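Local coordinates for protein putative glycosidase ph117-related (Bacteroides thetaiotaomicron, PDB 5A7V) that probably cleaves beta-linked mannosides as a member of glycoside hydrolase family 130, and binds mannose in its pocket, at residues 137-142 against 161-166; 168-173 against 185-190. All coordinates share one frame; numbering follows the deposited sequence. Where two conformers were deposited one is given.

Contact 1 (137-142 against 161-166); sequences KLEWPG and YTQWNR. With BMA (beta-D-mannopyranose), chain C; MAN (alpha-D-mannopyranose), chain D; SO4 (sulfate ion), chain I.
Within one four-stranded blade of the beta-propeller fold known for family GH130, the C-terminal end of helix 136-139 is joined to strand 157-164 through Glu139, whose one oxygen takes bonds from Tyr161 and Gln163. Its chain, extended beyond CG, carries OE2 back to the strand although the CB bond points away. Tyr161 OH donates to Glu139 OE2 at 2.6 Å, and Gln163 NE2 reaches the same oxygen at 3.0 Å in a nearly straight bond (174°). The amide stands 75° from the carboxylate plane and approaches Glu139 OE2 on its anti side, about 30° out of that plane. Lys184 forms a salt bridge with Glu139 OE1, so both carboxylate oxygens are engaged. Gln163 OE1 is buried without a polar partner; Leu138 CD1 lies 3.6 Å from it. Just past the strand, Asn165 ND2 spends its hydrogens on two acceptors, Lys137 O at 3.0 Å and sulfate O1 at 2.8 Å, while its OD1 takes the backbone N-H groups of His167 and Ile168. A cis peptide before Pro141 precedes Gly142, whose N makes a weak bond to Trp164 O. The Trp164 ring is part of the sugar pocket: C6 of either mannose anomer sits over one face, and Arg166 N over the opposite one. Trp164 NE1 is bound to Gly103 O. Strand 157-164 pairs with 143-151 and 169-176, and Leu138 packs on Arg170 and Pro187.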
loop_
_atom_site.group_PDB
_atom_site.type_symbol
_atom_site.label_atom_id
_atom_site.label_comp_id
_atom_site.label_asym_id
_atom_site.label_seq_id
_atom_site.Cartn_x
_atom_site.Cartn_y
_atom_site.Cartn_z
ATOM N N LYS A 137 -19.453 13.232 -4.784
ATOM C CA LYS A 137 -19.230 13.306 -6.244
ATOM C C LYS A 137 -17.923 12.613 -6.664
ATOM O O LYS A 137 -17.734 12.192 -7.826
ATOM C CB LYS A 137 -19.193 14.737 -6.720
ATOM C CG LYS A 137 -20.553 15.436 -6.629
ATOM C CD LYS A 137 -20.527 16.786 -7.321
ATOM C CE LYS A 137 -21.911 17.451 -7.259
ATOM N NZ LYS A 137 -21.914 18.816 -7.842
ATOM N N LEU A 138 -17.015 12.453 -5.707
ATOM C CA LEU A 138 -15.695 11.873 -5.972
ATOM C C LEU A 138 -15.591 10.378 -5.617
ATOM O O LEU A 138 -14.657 9.717 -6.097
ATOM C CB LEU A 138 -14.612 12.660 -5.179
ATOM C CG LEU A 138 -14.669 14.174 -5.356
ATOM C CD1 LEU A 138 -13.546 14.834 -4.574
ATOM C CD2 LEU A 138 -14.577 14.610 -6.814
ATOM N N GLU A 139 -16.539 9.842 -4.819
ATOM C CA GLU A 139 -16.412 8.476 -4.283
ATOM C C GLU A 139 -17.561 7.548 -4.699
ATOM O O GLU A 139 -17.547 6.391 -4.299
ATOM C CB GLU A 139 -16.406 8.543 -2.730
ATOM C CG GLU A 139 -15.117 9.194 -2.203
ATOM C CD GLU A 139 -15.084 9.324 -0.699
ATOM O OE1 GLU A 139 -16.057 8.931 -0.021
ATOM O OE2 GLU A 139 -14.027 9.814 -0.219
ATOM N N TRP A 140 -18.564 8.054 -5.399
ATOM C CA TRP A 140 -19.698 7.214 -5.807
ATOM C C TRP A 140 -19.630 6.992 -7.335
ATOM O O TRP A 140 -19.491 7.961 -8.085
ATOM C CB TRP A 140 -21.043 7.837 -5.411
ATOM C CG TRP A 140 -22.164 6.813 -5.514
ATOM C CD1 TRP A 140 -23.180 6.835 -6.425
ATOM C CD2 TRP A 140 -22.320 5.561 -4.798
ATOM N NE1 TRP A 140 -23.966 5.719 -6.308
ATOM C CE2 TRP A 140 -23.443 4.930 -5.320
ATOM C CE3 TRP A 140 -21.728 4.987 -3.712
ATOM C CZ2 TRP A 140 -23.891 3.712 -4.832
ATOM C CZ3 TRP A 140 -22.055 3.708 -3.358
ATOM C CH2 TRP A 140 -23.166 3.130 -3.840
ATOM N N PRO A 141 -19.724 5.747 -7.807
ATOM C CA PRO A 141 -20.025 4.512 -7.077
ATOM C C PRO A 141 -18.860 3.613 -6.697
ATOM O O PRO A 141 -19.069 2.537 -6.119
ATOM C CB PRO A 141 -20.890 3.769 -8.063
ATOM C CG PRO A 141 -20.252 4.111 -9.369
ATOM C CD PRO A 141 -19.821 5.552 -9.253
ATOM N N GLY A 142 -17.643 4.021 -7.011
ATOM C CA GLY A 142 -16.509 3.141 -6.840
ATOM C C GLY A 142 -16.021 2.982 -5.413
ATOM O O GLY A 142 -15.414 1.990 -5.027
ATOM N N TYR A 161 -5.855 7.270 0.691
ATOM C CA TYR A 161 -6.677 6.271 -0.051
ATOM C C TYR A 161 -7.098 6.855 -1.385
ATOM O O TYR A 161 -6.862 8.034 -1.662
ATOM C CB TYR A 161 -7.888 5.871 0.806
ATOM C CG TYR A 161 -8.970 6.931 0.937
ATOM C CD1 TYR A 161 -8.826 8.000 1.863
ATOM C CD2 TYR A 161 -10.101 6.849 0.217
ATOM C CE1 TYR A 161 -9.771 8.971 1.978
ATOM C CE2 TYR A 161 -11.101 7.812 0.298
ATOM C CZ TYR A 161 -10.949 8.902 1.227
ATOM O OH TYR A 161 -11.982 9.826 1.386
ATOM N N THR A 162 -7.662 5.993 -2.258
ATOM C CA THR A 162 -8.176 6.447 -3.527
ATOM C C THR A 162 -9.694 6.644 -3.503
ATOM O O THR A 162 -10.433 5.721 -3.096
ATOM C CB THR A 162 -7.889 5.398 -4.633
ATOM O OG1 THR A 162 -6.520 5.015 -4.542
ATOM C CG2 THR A 162 -8.160 6.002 -5.986
ATOM N N GLN A 163 -10.145 7.805 -3.961
ATOM C CA GLN A 163 -11.548 8.049 -4.241
ATOM C C GLN A 163 -11.819 7.605 -5.674
ATOM O O GLN A 163 -11.119 8.058 -6.579
ATOM C CB GLN A 163 -11.872 9.561 -4.079
ATOM C CG GLN A 163 -11.543 10.101 -2.717
ATOM C CD GLN A 163 -11.825 11.578 -2.646
ATOM O OE1 GLN A 163 -11.226 12.384 -3.383
ATOM N NE2 GLN A 163 -12.680 11.960 -1.741
ATOM N N TRP A 164 -12.862 6.814 -5.878
ATOM C CA TRP A 164 -13.172 6.347 -7.214
ATOM C C TRP A 164 -14.643 6.574 -7.544
ATOM O O TRP A 164 -15.551 6.003 -6.903
ATOM C CB TRP A 164 -12.771 4.877 -7.389
ATOM C CG TRP A 164 -12.992 4.215 -8.726
ATOM C CD1 TRP A 164 -13.531 2.981 -8.904
ATOM C CD2 TRP A 164 -12.657 4.711 -10.030
ATOM N NE1 TRP A 164 -13.501 2.635 -10.230
ATOM C CE2 TRP A 164 -12.971 3.672 -10.960
ATOM C CE3 TRP A 164 -12.078 5.888 -10.521
ATOM C CZ2 TRP A 164 -12.746 3.786 -12.337
ATOM C CZ3 TRP A 164 -11.834 5.986 -11.901
ATOM C CH2 TRP A 164 -12.158 4.939 -12.795
ATOM N N ASN A 165 -14.876 7.377 -8.585
ATOM C CA ASN A 165 -16.229 7.692 -9.080
ATOM C C ASN A 165 -16.490 7.219 -10.508
ATOM O O ASN A 165 -17.399 7.698 -11.179
ATOM C CB ASN A 165 -16.487 9.205 -8.977
ATOM C CG ASN A 165 -15.588 10.017 -9.880
ATOM O OD1 ASN A 165 -14.719 9.469 -10.585
ATOM N ND2 ASN A 165 -15.772 11.323 -9.869
ATOM N N ARG A 166 -15.670 6.269 -10.970
ATOM C CA ARG A 166 -15.711 5.719 -12.345
ATOM C C ARG A 166 -15.258 6.704 -13.409
ATOM O O ARG A 166 -15.308 6.372 -14.600
ATOM C CB ARG A 166 -17.072 5.131 -12.660
ATOM C CG ARG A 166 -17.365 3.880 -11.860
ATOM C CD ARG A 166 -16.575 2.698 -12.309
ATOM N NE ARG A 166 -17.157 2.075 -13.473
ATOM C CZ ARG A 166 -18.244 1.289 -13.436
ATOM N NH1 ARG A 166 -18.912 1.044 -12.268
ATOM N NH2 ARG A 166 -18.683 0.761 -14.561
HETATM C C1 BMA C . -7.590 0.263 -11.446
HETATM C C2 BMA C . -7.357 -0.659 -10.244
HETATM C C3 BMA C . -8.668 -0.860 -9.519
HETATM C C4 BMA C . -9.284 0.481 -9.168
HETATM C C5 BMA C . -9.276 1.440 -10.363
HETATM C C6 BMA C . -9.732 2.840 -9.998
HETATM O O1 BMA C . -6.461 0.508 -12.268
HETATM O O2 BMA C . -6.432 -0.062 -9.324
HETATM O O3 BMA C . -8.536 -1.708 -8.316
HETATM O O4 BMA C . -10.633 0.229 -8.743
HETATM O O5 BMA C . -7.973 1.562 -10.981
HETATM O O6 BMA C . -8.930 3.439 -8.976
HETATM C C1 MAN D . -7.673 0.422 -11.446
HETATM C C2 MAN D . -7.140 -0.411 -10.360
HETATM C C3 MAN D . -8.359 -0.797 -9.554
HETATM C C4 MAN D . -9.220 0.378 -9.109
HETATM C C5 MAN D . -9.482 1.340 -10.254
HETATM C C6 MAN D . -9.894 2.717 -9.780
HETATM O O1 MAN D . -8.378 -0.214 -12.443
HETATM O O2 MAN D . -6.277 0.299 -9.480
HETATM O O3 MAN D . -8.034 -1.531 -8.365
HETATM O O4 MAN D . -10.487 -0.103 -8.623
HETATM O O5 MAN D . -8.327 1.552 -11.041
HETATM O O6 MAN D . -8.919 3.330 -8.928
HETATM S S SO4 I . -14.994 14.207 -12.018
HETATM O O1 SO4 I . -14.244 13.040 -11.534
HETATM O O2 SO4 I . -16.096 14.536 -11.068
HETATM O O3 SO4 I . -15.536 13.897 -13.373
HETATM O O4 SO4 I . -14.143 15.421 -12.070
#

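Contact 2 (168-173 against 185-190). With SO4 (sulfate ion), chain I.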
loop_
_atom_site.group_PDB
_atom_site.type_symbol
_atom_site.label_atom_id
_atom_site.label_comp_id
_atom_site.label_asym_id
_atom_site.label_seq_id
_atom_site.Cartn_x
_atom_site.Cartn_y
_atom_site.Cartn_z
ATOM N N ILE A 168 -12.347 9.566 -12.520
ATOM C CA ILE A 168 -10.973 9.907 -12.180
ATOM C C ILE A 168 -10.672 9.348 -10.775
ATOM O O ILE A 168 -11.422 9.623 -9.844
ATOM C CB ILE A 168 -10.753 11.438 -12.194
ATOM C CG1 ILE A 168 -11.011 12.012 -13.585
ATOM C CG2 ILE A 168 -9.347 11.772 -11.735
ATOM C CD1 ILE A 168 -11.039 13.530 -13.683
ATOM N N PRO A 169 -9.597 8.545 -10.611
ATOM C CA PRO A 169 -9.153 8.141 -9.277
ATOM C C PRO A 169 -8.367 9.268 -8.647
ATOM O O PRO A 169 -7.501 9.858 -9.281
ATOM C CB PRO A 169 -8.237 6.941 -9.530
ATOM C CG PRO A 169 -7.773 7.094 -10.930
ATOM C CD PRO A 169 -8.709 8.005 -11.665
ATOM N N ARG A 170 -8.671 9.605 -7.379
ATOM C CA ARG A 170 -7.956 10.691 -6.710
ATOM C C ARG A 170 -7.381 10.247 -5.358
ATOM O O ARG A 170 -8.068 9.610 -4.553
ATOM C CB ARG A 170 -8.870 11.897 -6.473
ATOM C CG ARG A 170 -9.388 12.573 -7.726
ATOM C CD ARG A 170 -10.326 13.732 -7.392
ATOM N NE ARG A 170 -10.657 14.589 -8.531
ATOM C CZ ARG A 170 -11.637 14.339 -9.400
ATOM N NH1 ARG A 170 -12.395 13.261 -9.266
ATOM N NH2 ARG A 170 -11.883 15.188 -10.378
ATOM N N LEU A 171 -6.132 10.624 -5.118
ATOM C CA LEU A 171 -5.487 10.406 -3.821
ATOM C C LEU A 171 -6.075 11.386 -2.781
ATOM O O LEU A 171 -6.018 12.600 -3.006
ATOM C CB LEU A 171 -3.982 10.648 -3.941
ATOM C CG LEU A 171 -3.142 10.373 -2.705
ATOM C CD1 LEU A 171 -3.294 8.972 -2.174
ATOM C CD2 LEU A 171 -1.667 10.696 -2.951
ATOM N N ALA A 172 -6.636 10.822 -1.731
ATOM C CA ALA A 172 -7.334 11.610 -0.700
ATOM C C ALA A 172 -6.872 11.240 0.681
ATOM O O ALA A 172 -6.186 10.267 0.904
ATOM C CB ALA A 172 -8.838 11.434 -0.838
ATOM N N ILE A 173 -7.269 12.080 1.666
ATOM C CA ILE A 173 -6.819 11.957 3.064
ATOM C C ILE A 173 -8.037 11.872 3.988
ATOM O O ILE A 173 -9.021 12.637 3.808
ATOM C CB ILE A 173 -5.927 13.148 3.509
ATOM C CG1 ILE A 173 -4.806 13.473 2.525
ATOM C CG2 ILE A 173 -5.409 12.914 4.909
ATOM C CD1 ILE A 173 -3.747 12.369 2.378
ATOM N N HIS A 185 -11.113 14.563 4.359
ATOM C CA HIS A 185 -10.590 15.890 4.020
ATOM C C HIS A 185 -10.535 16.176 2.531
ATOM O O HIS A 185 -10.245 17.303 2.125
ATOM C CB HIS A 185 -9.253 16.163 4.687
ATOM C CG HIS A 185 -9.370 16.351 6.157
ATOM N ND1 HIS A 185 -9.466 17.601 6.709
ATOM C CD2 HIS A 185 -9.440 15.471 7.180
ATOM C CE1 HIS A 185 -9.596 17.487 8.011
ATOM N NE2 HIS A 185 -9.552 16.212 8.329
ATOM N N GLY A 186 -10.837 15.185 1.715
ATOM C CA GLY A 186 -10.822 15.339 0.262
ATOM C C GLY A 186 -9.449 15.091 -0.376
ATOM O O GLY A 186 -8.492 14.679 0.290
ATOM N N PRO A 187 -9.376 15.336 -1.688
ATOM C CA PRO A 187 -8.125 15.113 -2.428
ATOM C C PRO A 187 -6.912 15.776 -1.786
ATOM O O PRO A 187 -6.951 16.975 -1.406
ATOM C CB PRO A 187 -8.455 15.665 -3.820
ATOM C CG PRO A 187 -9.944 15.490 -3.954
ATOM C CD PRO A 187 -10.486 15.778 -2.567
ATOM N N ALA A 188 -5.825 15.040 -1.695
ATOM C CA ALA A 188 -4.569 15.547 -1.149
ATOM C C ALA A 188 -4.072 16.764 -1.892
ATOM O O ALA A 188 -3.460 17.651 -1.262
ATOM C CB ALA A 188 -3.515 14.448 -1.228
ATOM N N PHE A 189 -4.341 16.831 -3.194
ATOM C CA PHE A 189 -3.796 17.892 -4.047
ATOM C C PHE A 189 -4.882 18.875 -4.506
ATOM O O PHE A 189 -4.725 19.593 -5.500
ATOM C CB PHE A 189 -3.052 17.303 -5.235
ATOM C CG PHE A 189 -2.048 16.263 -4.850
ATOM C CD1 PHE A 189 -1.153 16.465 -3.828
ATOM C CD2 PHE A 189 -2.017 15.027 -5.511
ATOM C CE1 PHE A 189 -0.239 15.477 -3.450
ATOM C CE2 PHE A 189 -1.100 14.071 -5.156
ATOM C CZ PHE A 189 -0.192 14.283 -4.146
ATOM N N ALA A 190 -5.990 18.948 -3.747
ATOM C CA ALA A 190 -7.058 19.894 -4.113
ATOM C C ALA A 190 -6.635 21.366 -4.140
ATOM O O ALA A 190 -7.031 22.120 -5.012
ATOM C CB ALA A 190 -8.237 19.755 -3.162
HETATM S S SO4 I . -14.994 14.207 -12.018
HETATM O O1 SO4 I . -14.244 13.040 -11.534
HETATM O O2 SO4 I . -16.096 14.536 -11.068
HETATM O O3 SO4 I . -15.536 13.897 -13.373
HETATM O O4 SO4 I . -14.143 15.421 -12.070
HETATM O O HOH W 1 -5.364 14.636 -4.880
HETATM O O HOH W 2 -11.083 12.374 1.961
#
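Arg170, with CG beside its backbone N and its chain extended as far as NE, passes Pro187 obliquely and brings CD to 3.9 Å from Pro187 CG; Leu171, with CG anti to its N (chi1 -176°), instead sends CD2 to Phe189, 4.1 Å from Phe189 CZ. Both belong to an antiparallel beta hairpin, strands 169-176 and 183-187, which forms the outer side of a four-stranded propeller blade. The short axes run at 160° to each other, and Ala172 and Pro187 form a non-hydrogen-bonded pair with diverging side chains. Three backbone bonds cross between the segments, one of them from Ala188, just beyond the strand. Ala188 N donates to Leu171 O at 2.8 Å in a nearly straight bond, and His185 N donates to Ile173 O at 2.9 Å. The third, from Ile173 N to Gly186 O, is longer at 3.2 Å, and its donor stands above the carbonyl plane. Gly186 takes a positive phi (87°), a conformation that suits glycine, and its N turns to a water that donates to Ile173 O. Pro187, at the non-hydrogen-bonded position, needs no N-H toward Ala172; a type I turn runs from it to Ala190. A second water joins Leu171 O to Phe189 N at that turn. Ala188 CB packs against Ile173 CG1, and the Phe189 ring also meets Trp229 of strand 225-229. Ile168 CG2 lies over one face of the Arg170 guanidinium, which is fixed by Phe198 O at NE and Asn199 OD1 at NH2. A sulfate, probably from the crystallisation liquor, sits at its edge: Arg170 NH1 reaches O1 at 2.9 Å and Arg170 NH2 reaches O4 at 2.8 Å.

Overall arrangement
From the N terminus, contact 1 comes first: residues 137-142 return to 161-166 after the chain has run through strand 143-151 and the first half of strand 157-164. Only then does contact 2 open at 168-173, closing the next hairpin at 185-190, so the two loops follow in series and neither nests nor crosses. Their centres lie 10 Å apart on one sheet, where strands 157-164 and 169-176 are neighbours; Tyr161 O to Ala172 N and Gln163 N to Arg170 O, both 2.8 Å, are probable hydrogen bonds across that seam. Together they tie helix 136-139 to the blade's last strand, and one sulfate is shared by Asn165, His167 and Arg170.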